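Local atomic coordinates of endoglycosidase (Bacteroides thetaiotaomicron, PDB entry 6Q64), a protein that probably hydrolyses glycosidic bonds of complex N-glycans, as an endoglycosidase of glycoside hydrolase family 18 from a gut bacterium. Residues A[242-256]-A[272-285]. The protein carries 1 engineered substitution. Residues are numbered along the deposited sequence; the frame is centred on the assembly and turned at random.
Sequences TETSKLVDHYIYQAY and NLDDWERKTIITVE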
loop_
_atom_site.group_PDB
_atom_site.type_symbol
_atom_site.label_atom_id
_atom_site.label_comp_id
_atom_site.label_asym_id
_atom_site.label_seq_id
_atom_site.Cartn_x
_atom_site.Cartn_y
_atom_site.Cartn_z
ATOM N N THR A 242 -15.889 -8.824 -9.431
ATOM C CA THR A 242 -15.384 -10.091 -8.855
ATOM C C THR A 242 -14.148 -10.503 -9.668
ATOM O O THR A 242 -13.090 -10.759 -9.074
ATOM C CB THR A 242 -16.497 -11.156 -8.822
ATOM O OG1 THR A 242 -17.689 -10.717 -8.171
ATOM C CG2 THR A 242 -16.116 -12.398 -8.059
ATOM N N GLU A 243 -14.277 -10.568 -10.987
ATOM C CA GLU A 243 -13.223 -11.144 -11.856
ATOM C C GLU A 243 -12.018 -10.221 -11.842
ATOM O O GLU A 243 -10.894 -10.734 -11.778
ATOM C CB GLU A 243 -13.698 -11.335 -13.298
ATOM C CG GLU A 243 -14.457 -12.624 -13.509
ATOM C CD GLU A 243 -13.787 -13.826 -12.872
ATOM O OE1 GLU A 243 -12.613 -14.103 -13.273
ATOM O OE2 GLU A 243 -14.424 -14.448 -11.953
ATOM N N THR A 244 -12.261 -8.921 -11.970
ATOM C CA THR A 244 -11.200 -7.889 -12.072
ATOM C C THR A 244 -10.457 -7.855 -10.719
ATOM O O THR A 244 -9.219 -7.770 -10.698
ATOM C CB THR A 244 -11.794 -6.552 -12.545
ATOM O OG1 THR A 244 -12.617 -6.702 -13.706
ATOM C CG2 THR A 244 -10.724 -5.554 -12.898
ATOM N N SER A 245 -11.176 -8.022 -9.617
ATOM C CA SER A 245 -10.589 -8.113 -8.265
ATOM C C SER A 245 -9.479 -9.185 -8.223
ATOM O O SER A 245 -8.546 -9.046 -7.428
ATOM C CB SER A 245 -11.662 -8.330 -7.217
ATOM O OG SER A 245 -11.829 -9.709 -6.929
ATOM N N LYS A 246 -9.553 -10.246 -9.015
ATOM C CA LYS A 246 -8.499 -11.293 -8.979
ATOM C C LYS A 246 -7.184 -10.722 -9.512
ATOM O O LYS A 246 -6.150 -11.319 -9.264
ATOM C CB LYS A 246 -8.926 -12.534 -9.763
ATOM C CG LYS A 246 -10.100 -13.269 -9.133
ATOM C CD LYS A 246 -10.586 -14.476 -9.913
ATOM C CE LYS A 246 -11.645 -15.262 -9.168
ATOM N NZ LYS A 246 -12.713 -15.697 -10.086
ATOM N N LEU A 247 -7.216 -9.591 -10.202
ATOM C CA LEU A 247 -6.005 -9.013 -10.835
ATOM C C LEU A 247 -5.324 -8.005 -9.893
ATOM O O LEU A 247 -4.219 -7.497 -10.262
ATOM C CB LEU A 247 -6.425 -8.331 -12.136
ATOM C CG LEU A 247 -6.827 -9.238 -13.289
ATOM C CD1 LEU A 247 -7.000 -8.382 -14.530
ATOM C CD2 LEU A 247 -5.815 -10.352 -13.536
ATOM N N VAL A 248 -5.935 -7.763 -8.734
ATOM C CA VAL A 248 -5.487 -6.786 -7.714
ATOM C C VAL A 248 -5.181 -7.483 -6.386
ATOM O O VAL A 248 -6.061 -8.144 -5.821
ATOM C CB VAL A 248 -6.577 -5.733 -7.556
ATOM C CG1 VAL A 248 -6.325 -4.851 -6.358
ATOM C CG2 VAL A 248 -6.680 -4.926 -8.827
ATOM N N ASP A 249 -3.975 -7.274 -5.866
ATOM C CA ASP A 249 -3.405 -8.115 -4.797
ATOM C C ASP A 249 -3.966 -7.658 -3.447
ATOM O O ASP A 249 -4.044 -8.522 -2.533
ATOM C CB ASP A 249 -1.883 -8.109 -4.918
ATOM C CG ASP A 249 -1.394 -8.691 -6.232
ATOM O OD1 ASP A 249 -1.724 -9.860 -6.499
ATOM O OD2 ASP A 249 -0.713 -7.960 -6.986
ATOM N N HIS A 250 -4.348 -6.386 -3.286
ATOM C CA HIS A 250 -4.947 -5.903 -2.005
ATOM C C HIS A 250 -5.952 -4.788 -2.257
ATOM O O HIS A 250 -5.748 -3.974 -3.180
ATOM C CB HIS A 250 -3.926 -5.316 -1.016
ATOM C CG HIS A 250 -3.068 -6.338 -0.370
ATOM N ND1 HIS A 250 -1.840 -6.662 -0.872
ATOM C CD2 HIS A 250 -3.277 -7.150 0.685
ATOM C CE1 HIS A 250 -1.307 -7.637 -0.147
ATOM N NE2 HIS A 250 -2.176 -7.962 0.806
ATOM N N TYR A 251 -6.970 -4.757 -1.408
ATOM C CA TYR A 251 -8.037 -3.736 -1.380
ATOM C C TYR A 251 -7.725 -2.856 -0.176
ATOM O O TYR A 251 -7.779 -3.371 0.957
ATOM C CB TYR A 251 -9.404 -4.425 -1.306
ATOM C CG TYR A 251 -9.544 -5.681 -2.143
ATOM C CD1 TYR A 251 -9.138 -5.713 -3.459
ATOM C CD2 TYR A 251 -10.069 -6.842 -1.627
ATOM C CE1 TYR A 251 -9.218 -6.866 -4.220
ATOM C CE2 TYR A 251 -10.158 -8.003 -2.375
ATOM C CZ TYR A 251 -9.748 -8.017 -3.685
ATOM O OH TYR A 251 -9.846 -9.138 -4.456
ATOM N N ILE A 252 -7.349 -1.601 -0.395
ATOM C CA ILE A 252 -6.805 -0.757 0.710
ATOM C C ILE A 252 -7.791 0.359 0.971
ATOM O O ILE A 252 -8.073 1.150 0.029
ATOM C CB ILE A 252 -5.403 -0.193 0.394
ATOM C CG1 ILE A 252 -4.461 -1.285 -0.121
ATOM C CG2 ILE A 252 -4.845 0.518 1.606
ATOM C CD1 ILE A 252 -3.039 -0.821 -0.295
ATOM N N TYR A 253 -8.289 0.417 2.189
ATOM C CA TYR A 253 -9.318 1.407 2.558
ATOM C C TYR A 253 -8.710 2.406 3.540
ATOM O O TYR A 253 -7.937 2.044 4.421
ATOM C CB TYR A 253 -10.576 0.737 3.117
ATOM C CG TYR A 253 -11.258 -0.279 2.224
ATOM C CD1 TYR A 253 -10.775 -1.561 2.109
ATOM C CD2 TYR A 253 -12.422 0.012 1.549
ATOM C CE1 TYR A 253 -11.415 -2.506 1.330
ATOM C CE2 TYR A 253 -13.059 -0.913 0.747
ATOM C CZ TYR A 253 -12.566 -2.186 0.645
ATOM O OH TYR A 253 -13.198 -3.154 -0.081
ATOM N N GLN A 254 -9.084 3.659 3.327
ATOM C CA GLN A 254 -8.909 4.785 4.245
ATOM C C GLN A 254 -10.006 4.712 5.299
ATOM O O GLN A 254 -10.958 5.448 5.168
ATOM C CB GLN A 254 -9.002 6.084 3.450
ATOM C CG GLN A 254 -7.738 6.427 2.696
ATOM C CD GLN A 254 -7.691 5.923 1.280
ATOM O OE1 GLN A 254 -8.216 6.541 0.359
ATOM N NE2 GLN A 254 -6.970 4.840 1.083
ATOM N N ALA A 255 -9.820 3.934 6.361
ATOM C CA ALA A 255 -10.758 3.871 7.515
ATOM C C ALA A 255 -10.400 4.934 8.560
ATOM O O ALA A 255 -10.371 4.611 9.770
ATOM C CB ALA A 255 -10.740 2.489 8.136
ATOM N N TYR A 256 -10.176 6.168 8.124
ATOM C CA TYR A 256 -9.647 7.246 8.999
ATOM C C TYR A 256 -10.679 7.600 10.098
ATOM O O TYR A 256 -10.325 7.516 11.302
ATOM C CB TYR A 256 -9.246 8.467 8.164
ATOM C CG TYR A 256 -8.237 8.284 7.043
ATOM C CD1 TYR A 256 -7.304 7.257 6.999
ATOM C CD2 TYR A 256 -8.175 9.238 6.041
ATOM C CE1 TYR A 256 -6.361 7.182 5.976
ATOM C CE2 TYR A 256 -7.247 9.175 5.012
ATOM C CZ TYR A 256 -6.318 8.153 4.981
ATOM O OH TYR A 256 -5.443 8.143 3.916
ATOM N N ASN A 272 -18.576 -9.193 -3.219
ATOM C CA ASN A 272 -18.310 -9.077 -4.685
ATOM C C ASN A 272 -16.809 -9.241 -4.985
ATOM O O ASN A 272 -16.470 -9.441 -6.171
ATOM C CB ASN A 272 -18.803 -7.740 -5.289
ATOM C CG ASN A 272 -18.119 -6.452 -4.805
ATOM O OD1 ASN A 272 -17.261 -5.891 -5.492
ATOM N ND2 ASN A 272 -18.556 -5.911 -3.668
ATOM N N LEU A 273 -15.934 -9.058 -3.985
ATOM C CA LEU A 273 -14.464 -9.013 -4.181
ATOM C C LEU A 273 -13.874 -10.361 -3.807
ATOM O O LEU A 273 -14.170 -10.806 -2.698
ATOM C CB LEU A 273 -13.823 -7.953 -3.287
ATOM C CG LEU A 273 -14.257 -6.512 -3.489
ATOM C CD1 LEU A 273 -13.590 -5.639 -2.442
ATOM C CD2 LEU A 273 -13.917 -6.019 -4.887
ATOM N N ASP A 274 -13.025 -10.918 -4.672
ATOM C CA ASP A 274 -12.392 -12.230 -4.423
ATOM C C ASP A 274 -11.665 -12.089 -3.090
ATOM O O ASP A 274 -10.987 -11.078 -2.891
ATOM C CB ASP A 274 -11.518 -12.697 -5.589
ATOM C CG ASP A 274 -10.962 -14.108 -5.415
ATOM O OD1 ASP A 274 -11.759 -15.051 -5.325
ATOM O OD2 ASP A 274 -9.733 -14.259 -5.365
ATOM N N ASP A 275 -11.929 -13.004 -2.169
ATOM C CA ASP A 275 -11.092 -13.221 -0.971
ATOM C C ASP A 275 -10.918 -11.921 -0.189
ATOM O O ASP A 275 -9.810 -11.622 0.248
ATOM C CB ASP A 275 -9.742 -13.756 -1.417
ATOM C CG ASP A 275 -8.912 -14.295 -0.273
ATOM O OD1 ASP A 275 -9.495 -14.589 0.839
ATOM O OD2 ASP A 275 -7.701 -14.406 -0.501
ATOM N N TRP A 276 -11.990 -11.186 0.025
ATOM C CA TRP A 276 -11.882 -9.802 0.513
ATOM C C TRP A 276 -11.274 -9.677 1.920
ATOM O O TRP A 276 -10.543 -8.723 2.140
ATOM C CB TRP A 276 -13.242 -9.162 0.398
ATOM C CG TRP A 276 -14.269 -9.725 1.306
ATOM C CD1 TRP A 276 -15.149 -10.725 1.037
ATOM C CD2 TRP A 276 -14.580 -9.249 2.612
ATOM N NE1 TRP A 276 -15.979 -10.916 2.100
ATOM C CE2 TRP A 276 -15.653 -10.037 3.084
ATOM C CE3 TRP A 276 -14.021 -8.274 3.440
ATOM C CZ2 TRP A 276 -16.212 -9.853 4.342
ATOM C CZ3 TRP A 276 -14.579 -8.072 4.682
ATOM C CH2 TRP A 276 -15.654 -8.858 5.125
ATOM N N GLU A 277 -11.564 -10.574 2.845
ATOM C CA GLU A 277 -11.019 -10.534 4.226
ATOM C C GLU A 277 -9.501 -10.560 4.201
ATOM O O GLU A 277 -8.909 -9.653 4.794
ATOM C CB GLU A 277 -11.437 -11.725 5.068
ATOM C CG GLU A 277 -12.931 -11.744 5.334
ATOM C CD GLU A 277 -13.694 -12.831 4.600
ATOM O OE1 GLU A 277 -13.452 -12.981 3.389
ATOM O OE2 GLU A 277 -14.521 -13.506 5.257
ATOM N N ARG A 278 -8.893 -11.542 3.547
ATOM C CA ARG A 278 -7.415 -11.727 3.616
ATOM C C ARG A 278 -6.684 -10.737 2.698
ATOM O O ARG A 278 -5.485 -10.506 2.912
ATOM C CB ARG A 278 -7.063 -13.195 3.384
ATOM C CG ARG A 278 -7.467 -14.082 4.565
ATOM C CD ARG A 278 -6.818 -13.726 5.904
ATOM N NE ARG A 278 -5.377 -13.671 5.663
ATOM C CZ ARG A 278 -4.522 -12.799 6.178
ATOM N NH1 ARG A 278 -3.249 -12.869 5.832
ATOM N NH2 ARG A 278 -4.907 -11.862 7.023
ATOM N N LYS A 279 -7.356 -10.097 1.753
ATOM C CA LYS A 279 -6.673 -9.128 0.869
ATOM C C LYS A 279 -7.017 -7.683 1.262
ATOM O O LYS A 279 -6.535 -6.738 0.594
ATOM C CB LYS A 279 -7.063 -9.381 -0.579
ATOM C CG LYS A 279 -6.722 -10.759 -1.104
ATOM C CD LYS A 279 -7.361 -11.036 -2.463
ATOM C CE LYS A 279 -7.022 -10.034 -3.535
ATOM N NZ LYS A 279 -7.501 -10.516 -4.852
ATOM N N THR A 280 -7.850 -7.484 2.271
ATOM C CA THR A 280 -8.249 -6.114 2.644
ATOM C C THR A 280 -7.234 -5.558 3.656
ATOM O O THR A 280 -6.835 -6.263 4.615
ATOM C CB THR A 280 -9.697 -6.072 3.126
ATOM O OG1 THR A 280 -10.562 -6.418 2.041
ATOM C CG2 THR A 280 -10.048 -4.691 3.612
ATOM N N ILE A 281 -6.812 -4.324 3.432
ATOM C CA ILE A 281 -5.940 -3.561 4.364
ATOM C C ILE A 281 -6.737 -2.347 4.829
ATOM O O ILE A 281 -7.300 -1.655 3.967
ATOM C CB ILE A 281 -4.599 -3.204 3.689
ATOM C CG1 ILE A 281 -3.645 -4.398 3.720
ATOM C CG2 ILE A 281 -3.950 -2.023 4.361
ATOM C CD1 ILE A 281 -2.637 -4.398 2.612
ATOM N N ILE A 282 -6.804 -2.115 6.138
ATOM C CA ILE A 282 -7.485 -0.910 6.677
ATOM C C ILE A 282 -6.422 -0.015 7.308
ATOM O O ILE A 282 -5.489 -0.528 7.944
ATOM C CB ILE A 282 -8.607 -1.282 7.644
ATOM C CG1 ILE A 282 -8.280 -2.527 8.476
ATOM C CG2 ILE A 282 -9.875 -1.468 6.843
ATOM C CD1 ILE A 282 -9.270 -2.795 9.607
ATOM N N THR A 283 -6.556 1.282 7.069
ATOM C CA THR A 283 -5.521 2.285 7.352
ATOM C C THR A 283 -6.123 3.401 8.183
ATOM O O THR A 283 -7.330 3.746 8.052
ATOM C CB THR A 283 -4.891 2.843 6.075
ATOM O OG1 THR A 283 -5.838 3.674 5.389
ATOM C CG2 THR A 283 -4.373 1.728 5.193
ATOM N N VAL A 284 -5.249 3.960 8.991
ATOM C CA VAL A 284 -5.595 5.057 9.911
ATOM C C VAL A 284 -4.776 6.311 9.536
ATOM O O VAL A 284 -3.839 6.208 8.686
ATOM C CB VAL A 284 -5.415 4.512 11.330
ATOM C CG1 VAL A 284 -3.950 4.357 11.681
ATOM C CG2 VAL A 284 -6.150 5.387 12.321
ATOM N N GLU A 285 -5.188 7.480 10.042
ATOM C CA GLU A 285 -4.723 8.797 9.517
ATOM C C GLU A 285 -3.732 9.399 10.516
ATOM O O GLU A 285 -4.153 9.834 11.610
ATOM C CB GLU A 285 -5.947 9.634 9.131
ATOM C CG GLU A 285 -5.810 11.139 9.177
ATOM C CD GLU A 285 -4.540 11.797 8.685
ATOM O OE1 GLU A 285 -4.527 12.290 7.520
ATOM O OE2 GLU A 285 -3.601 11.879 9.506
#
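Tyr251 lays one face of its ring against Leu273, whose CD1 stands over it in a CH-pi contact 4.2 Å from the centroid, while the phenol reaches past into the loop at Asp274. There its OH donates to Asp274 O at 2.7 Å, in the carbonyl plane and on a lone pair. Tyr251 OH in turn accepts from Lys279 NZ, also at 2.7 Å. The lysine chain, bent at its third torsion (chi3 56°), crosses the ring obliquely and brings the ammonium to two further acceptors, Val248 O and, from above the carbonyl plane, Ser245 O. Val248 N meets Ser245 O from the opposite face. A phenylalanine in place of Tyr251 would probably leave Asp274 O without this donor and Lys279 with one acceptor fewer. Ser245 OG accepts from Asp274 N and donates to Thr242 O, tying the short, weakly bonded helix 242-245 to the same loop.

Beyond this polar cluster, 251-254 and 280-285 run side by side as neighbouring parallel strands of the family 18 TIM barrel, joined by a crossover that includes helix 261-268. Tyr251 N bonds to Lys279 O, Ile281 N to Tyr251 O, and Tyr253 N to Ile281 O at 2.9 Å. Thr283 OG1, set between its backbone N and carbonyl carbon (chi1 70°), donates to Tyr253 O at 2.8 Å, supplementing a weak bond from Thr283 N.

On the barrel's inner face, Ile281 CD1 rests over the His250 ring, and Ile252 CG2 packs on Ile281 CG2, with Phe74 and Val232 alongside. Outward, Thr280 CG2 approaches Tyr253 CE1 to 3.4 Å, and both residues lean on Ile268. At the C-terminal ends, the Tyr256 ring is sandwiched between Gln254 CB and Glu285 CB, the latter 3.7 Å from its centroid; Glu285 OE2 caps Gln288 N.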